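Local coordinates for Cys-Gly metallodipeptidase DUG1 (PDB 4G1P), which hydrolyses Cys-Gly dipeptides as a homodimeric, metal-dependent M20-family peptidase and serves as the catalytic subunit of the glutathione-degrading DUG complex, at residues K94-V105 / V161-E172. Sequence-based numbering, arbitrary orientation.
Sequences KKTVLVYGHYDV and VNLVTCFEGMEE. With ZN (zinc ion), chain B; GLY (glycine), chain D.
Two parallel neighbours in the central sheet of the M20 catalytic domain, strands 96-102 and 162-168, run into the turns that hold the zinc-binding Glu-172 and, by similarity, the catalytic Asp-104 and Glu-171. Backbone hydrogen bonds run from Asn-162 N to Lys-95 O through to Tyr-103 N on Glu-168 O, with a weak one at Gly-101 N. Past the strands, the carboxylate of Asp-104 grips the turn with both oxygens: OD1 takes Glu-171 N at 3.0 Å, and OD2 receives Glu-172 N at 2.8 Å through its syn lone pair. Glu-172 OE2 then binds zinc at 2.1 Å, a site completed by Asp-137, His-450 and the bound glycine, while Gln-106 NE2 hydrogen-bonds Glu-172 OE1. The imidazole of His-102, assigned to the second zinc site by similarity, though its side chain is about 4 Å from that ion here, stacks on the Glu-171 carboxylate with planes 2° apart. CG of His-102 lies between its backbone N and carbonyl carbon (chi1 69°), which turns His-102 ND1 to Asp-104 O at 3.1 Å. Putting an alanine in place of His-102 would probably strip the Glu-171 carboxylate of the flat surface it lies on and leave Asp-104 O without its imidazole donor. Tyr-100 OH gives a 2.7 Å bond to Glu-168 OE2 on its anti lone pair. Helix 135-154 packs on Val-99 and Phe-167, helix 458-477 covers Val-97 and Val-161, and strands 83-88 and 195-198 flank the pair.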
loop_
_atom_site.group_PDB
_atom_site.type_symbol
_atom_site.label_atom_id
_atom_site.label_comp_id
_atom_site.label_asym_id
_atom_site.label_seq_id
_atom_site.Cartn_x
_atom_site.Cartn_y
_atom_site.Cartn_z
ATOM N N LYS A 94 -45.948 -23.718 14.096
ATOM C CA LYS A 94 -44.594 -23.650 14.610
ATOM C C LYS A 94 -44.089 -22.218 14.622
ATOM O O LYS A 94 -44.554 -21.379 13.847
ATOM C CB LYS A 94 -43.663 -24.542 13.794
ATOM C CG LYS A 94 -43.946 -26.027 13.950
ATOM C CD LYS A 94 -42.724 -26.849 13.557
ATOM C CE LYS A 94 -42.941 -28.335 13.759
ATOM N NZ LYS A 94 -43.453 -28.958 12.523
ATOM N N LYS A 95 -43.151 -21.927 15.514
ATOM C CA LYS A 95 -42.488 -20.635 15.482
ATOM C C LYS A 95 -41.593 -20.507 14.235
ATOM O O LYS A 95 -41.119 -21.499 13.671
ATOM C CB LYS A 95 -41.679 -20.424 16.758
ATOM C CG LYS A 95 -42.526 -20.379 18.001
ATOM C CD LYS A 95 -41.661 -20.463 19.250
ATOM C CE LYS A 95 -42.501 -20.518 20.528
ATOM N NZ LYS A 95 -41.670 -20.612 21.766
ATOM N N THR A 96 -41.371 -19.281 13.797
ATOM C CA THR A 96 -40.487 -19.054 12.668
ATOM C C THR A 96 -39.190 -18.367 13.089
ATOM O O THR A 96 -39.217 -17.262 13.618
ATOM C CB THR A 96 -41.181 -18.224 11.603
ATOM O OG1 THR A 96 -42.284 -18.972 11.088
ATOM C CG2 THR A 96 -40.222 -17.903 10.479
ATOM N N VAL A 97 -38.059 -19.027 12.879
ATOM C CA VAL A 97 -36.776 -18.397 13.172
ATOM C C VAL A 97 -36.053 -17.976 11.894
ATOM O O VAL A 97 -35.854 -18.777 10.982
ATOM C CB VAL A 97 -35.850 -19.310 13.987
ATOM C CG1 VAL A 97 -34.550 -18.593 14.290
ATOM C CG2 VAL A 97 -36.524 -19.724 15.269
ATOM N N LEU A 98 -35.681 -16.705 11.831
ATOM C CA LEU A 98 -34.877 -16.208 10.724
ATOM C C LEU A 98 -33.413 -16.289 11.124
ATOM O O LEU A 98 -33.018 -15.781 12.192
ATOM C CB LEU A 98 -35.260 -14.768 10.380
ATOM C CG LEU A 98 -34.380 -14.024 9.368
ATOM C CD1 LEU A 98 -34.201 -14.859 8.141
ATOM C CD2 LEU A 98 -35.009 -12.716 8.970
ATOM N N VAL A 99 -32.616 -16.951 10.286
ATOM C CA VAL A 99 -31.171 -16.951 10.487
ATOM C C VAL A 99 -30.471 -16.151 9.404
ATOM O O VAL A 99 -30.783 -16.272 8.218
ATOM C CB VAL A 99 -30.564 -18.375 10.588
ATOM C CG1 VAL A 99 -31.089 -19.078 11.822
ATOM C CG2 VAL A 99 -30.847 -19.193 9.332
ATOM N N TYR A 100 -29.525 -15.326 9.837
ATOM C CA TYR A 100 -28.731 -14.489 8.947
ATOM C C TYR A 100 -27.253 -14.832 9.063
ATOM O O TYR A 100 -26.757 -15.145 10.158
ATOM C CB TYR A 100 -28.925 -13.028 9.317
ATOM C CG TYR A 100 -27.821 -12.107 8.849
ATOM C CD1 TYR A 100 -26.666 -11.917 9.612
ATOM C CD2 TYR A 100 -27.946 -11.402 7.663
ATOM C CE1 TYR A 100 -25.663 -11.089 9.184
ATOM C CE2 TYR A 100 -26.954 -10.556 7.238
ATOM C CZ TYR A 100 -25.817 -10.404 7.999
ATOM O OH TYR A 100 -24.835 -9.558 7.568
ATOM N N GLY A 101 -26.554 -14.736 7.933
ATOM C CA GLY A 101 -25.112 -14.897 7.872
ATOM C C GLY A 101 -24.595 -14.285 6.581
ATOM O O GLY A 101 -25.346 -13.649 5.832
ATOM N N HIS A 102 -23.318 -14.469 6.290
ATOM C CA HIS A 102 -22.790 -13.883 5.075
ATOM C C HIS A 102 -21.788 -14.771 4.379
ATOM O O HIS A 102 -20.943 -15.412 5.016
ATOM C CB HIS A 102 -22.215 -12.486 5.328
ATOM C CG HIS A 102 -20.963 -12.462 6.154
ATOM N ND1 HIS A 102 -19.703 -12.571 5.603
ATOM C CD2 HIS A 102 -20.777 -12.279 7.486
ATOM C CE1 HIS A 102 -18.798 -12.486 6.565
ATOM N NE2 HIS A 102 -19.424 -12.305 7.715
ATOM N N TYR A 103 -21.885 -14.797 3.056
ATOM C CA TYR A 103 -21.080 -15.712 2.271
ATOM C C TYR A 103 -19.876 -15.088 1.571
ATOM O O TYR A 103 -19.091 -15.811 0.961
ATOM C CB TYR A 103 -21.947 -16.456 1.274
ATOM C CG TYR A 103 -22.653 -15.595 0.259
ATOM C CD1 TYR A 103 -21.982 -15.119 -0.864
ATOM C CD2 TYR A 103 -24.014 -15.294 0.390
ATOM C CE1 TYR A 103 -22.632 -14.341 -1.820
ATOM C CE2 TYR A 103 -24.670 -14.525 -0.562
ATOM C CZ TYR A 103 -23.968 -14.053 -1.670
ATOM O OH TYR A 103 -24.599 -13.294 -2.626
ATOM N N ASP A 104 -19.733 -13.766 1.637
ATOM C CA ASP A 104 -18.540 -13.114 1.114
ATOM C C ASP A 104 -17.495 -13.186 2.201
ATOM O O ASP A 104 -17.822 -13.526 3.337
ATOM C CB ASP A 104 -18.794 -11.659 0.705
ATOM C CG ASP A 104 -19.262 -10.790 1.867
ATOM O OD1 ASP A 104 -20.290 -11.120 2.504
ATOM O OD2 ASP A 104 -18.606 -9.763 2.146
ATOM N N VAL A 105 -16.246 -12.876 1.846
ATOM C CA VAL A 105 -15.092 -13.070 2.728
ATOM C C VAL A 105 -14.016 -12.017 2.494
ATOM O O VAL A 105 -13.920 -11.449 1.414
ATOM C CB VAL A 105 -14.434 -14.458 2.497
ATOM C CG1 VAL A 105 -15.372 -15.593 2.897
ATOM C CG2 VAL A 105 -13.996 -14.620 1.042
ATOM N N VAL A 161 -38.881 -25.915 14.102
ATOM C CA VAL A 161 -39.404 -24.600 13.741
ATOM C C VAL A 161 -39.512 -24.440 12.233
ATOM O O VAL A 161 -39.116 -25.316 11.496
ATOM C CB VAL A 161 -38.527 -23.432 14.287
ATOM C CG1 VAL A 161 -38.313 -23.532 15.803
ATOM C CG2 VAL A 161 -37.195 -23.364 13.537
ATOM N N ASN A 162 -40.066 -23.320 11.784
ATOM C CA ASN A 162 -39.955 -22.945 10.387
ATOM C C ASN A 162 -38.723 -22.070 10.231
ATOM O O ASN A 162 -38.642 -21.004 10.835
ATOM C CB ASN A 162 -41.188 -22.184 9.923
ATOM C CG ASN A 162 -42.471 -22.972 10.127
ATOM O OD1 ASN A 162 -42.643 -24.067 9.592
ATOM N ND2 ASN A 162 -43.373 -22.418 10.912
ATOM N N LEU A 163 -37.760 -22.528 9.437
ATOM C CA LEU A 163 -36.535 -21.788 9.252
ATOM C C LEU A 163 -36.668 -20.841 8.074
ATOM O O LEU A 163 -37.273 -21.175 7.067
ATOM C CB LEU A 163 -35.362 -22.735 9.035
ATOM C CG LEU A 163 -34.046 -22.035 9.346
ATOM C CD1 LEU A 163 -33.984 -21.701 10.841
ATOM C CD2 LEU A 163 -32.859 -22.887 8.912
ATOM N N VAL A 164 -36.120 -19.646 8.220
ATOM C CA VAL A 164 -36.125 -18.661 7.154
ATOM C C VAL A 164 -34.724 -18.115 7.092
ATOM O O VAL A 164 -34.086 -17.906 8.124
ATOM C CB VAL A 164 -37.123 -17.526 7.418
ATOM C CG1 VAL A 164 -36.987 -16.424 6.383
ATOM C CG2 VAL A 164 -38.520 -18.070 7.401
ATOM N N THR A 165 -34.235 -17.901 5.880
ATOM C CA THR A 165 -32.836 -17.619 5.685
ATOM C C THR A 165 -32.663 -16.255 5.079
ATOM O O THR A 165 -33.481 -15.817 4.292
ATOM C CB THR A 165 -32.191 -18.698 4.795
ATOM O OG1 THR A 165 -30.938 -19.057 5.345
ATOM C CG2 THR A 165 -31.937 -18.215 3.416
ATOM N N CYS A 166 -31.596 -15.577 5.467
ATOM C CA CYS A 166 -31.239 -14.301 4.870
ATOM C C CYS A 166 -29.701 -14.179 4.815
ATOM O O CYS A 166 -29.066 -13.682 5.741
ATOM C CB CYS A 166 -31.880 -13.150 5.655
ATOM S SG CYS A 166 -31.494 -11.503 4.996
ATOM N N PHE A 167 -29.112 -14.666 3.730
ATOM C CA PHE A 167 -27.656 -14.732 3.575
ATOM C C PHE A 167 -27.164 -13.698 2.554
ATOM O O PHE A 167 -27.503 -13.775 1.371
ATOM C CB PHE A 167 -27.245 -16.139 3.120
ATOM C CG PHE A 167 -27.545 -17.235 4.123
ATOM C CD1 PHE A 167 -27.591 -16.969 5.486
ATOM C CD2 PHE A 167 -27.760 -18.548 3.697
ATOM C CE1 PHE A 167 -27.861 -17.992 6.414
ATOM C CE2 PHE A 167 -28.029 -19.584 4.616
ATOM C CZ PHE A 167 -28.072 -19.305 5.975
ATOM N N GLU A 168 -26.378 -12.723 3.000
ATOM C CA GLU A 168 -25.897 -11.683 2.086
ATOM C C GLU A 168 -24.460 -11.959 1.692
ATOM O O GLU A 168 -23.814 -12.835 2.272
ATOM C CB GLU A 168 -25.994 -10.281 2.707
ATOM C CG GLU A 168 -24.996 -10.038 3.842
ATOM C CD GLU A 168 -24.681 -8.568 4.063
ATOM O OE1 GLU A 168 -24.589 -7.817 3.074
ATOM O OE2 GLU A 168 -24.523 -8.163 5.230
ATOM N N GLY A 169 -23.967 -11.199 0.713
ATOM C CA GLY A 169 -22.603 -11.335 0.229
ATOM C C GLY A 169 -21.873 -10.000 0.147
ATOM O O GLY A 169 -20.957 -9.822 -0.666
ATOM N N MET A 170 -22.271 -9.058 0.996
ATOM C CA MET A 170 -21.596 -7.771 1.057
ATOM C C MET A 170 -21.212 -7.404 2.485
ATOM O O MET A 170 -20.943 -6.239 2.774
ATOM C CB MET A 170 -22.469 -6.658 0.460
ATOM C CG MET A 170 -22.471 -6.581 -1.066
ATOM S SD MET A 170 -20.854 -6.205 -1.775
ATOM C CE MET A 170 -20.758 -4.442 -1.555
ATOM N N GLU A 171 -21.181 -8.385 3.384
ATOM C CA GLU A 171 -20.932 -8.064 4.791
ATOM C C GLU A 171 -19.547 -7.466 5.007
ATOM O O GLU A 171 -19.382 -6.559 5.815
ATOM C CB GLU A 171 -21.134 -9.280 5.691
ATOM C CG GLU A 171 -21.452 -8.952 7.143
ATOM C CD GLU A 171 -20.221 -8.925 8.056
ATOM O OE1 GLU A 171 -19.080 -9.069 7.556
ATOM O OE2 GLU A 171 -20.405 -8.754 9.288
ATOM N N GLU A 172 -18.563 -7.961 4.266
ATOM C CA GLU A 172 -17.198 -7.467 4.410
ATOM C C GLU A 172 -16.992 -6.168 3.622
ATOM O O GLU A 172 -15.881 -5.646 3.552
ATOM C CB GLU A 172 -16.181 -8.535 3.970
ATOM C CG GLU A 172 -16.322 -9.888 4.662
ATOM C CD GLU A 172 -15.819 -9.872 6.104
ATOM O OE1 GLU A 172 -15.358 -8.810 6.572
ATOM O OE2 GLU A 172 -15.887 -10.924 6.774
HETATM ZN ZN ZN B . -15.438 -10.307 8.705
HETATM N N GLY D . -15.968 -9.189 10.980
HETATM C CA GLY D . -16.902 -8.896 9.911
HETATM C C GLY D . -17.105 -7.406 9.963
HETATM O O GLY D . -18.141 -6.920 10.409
#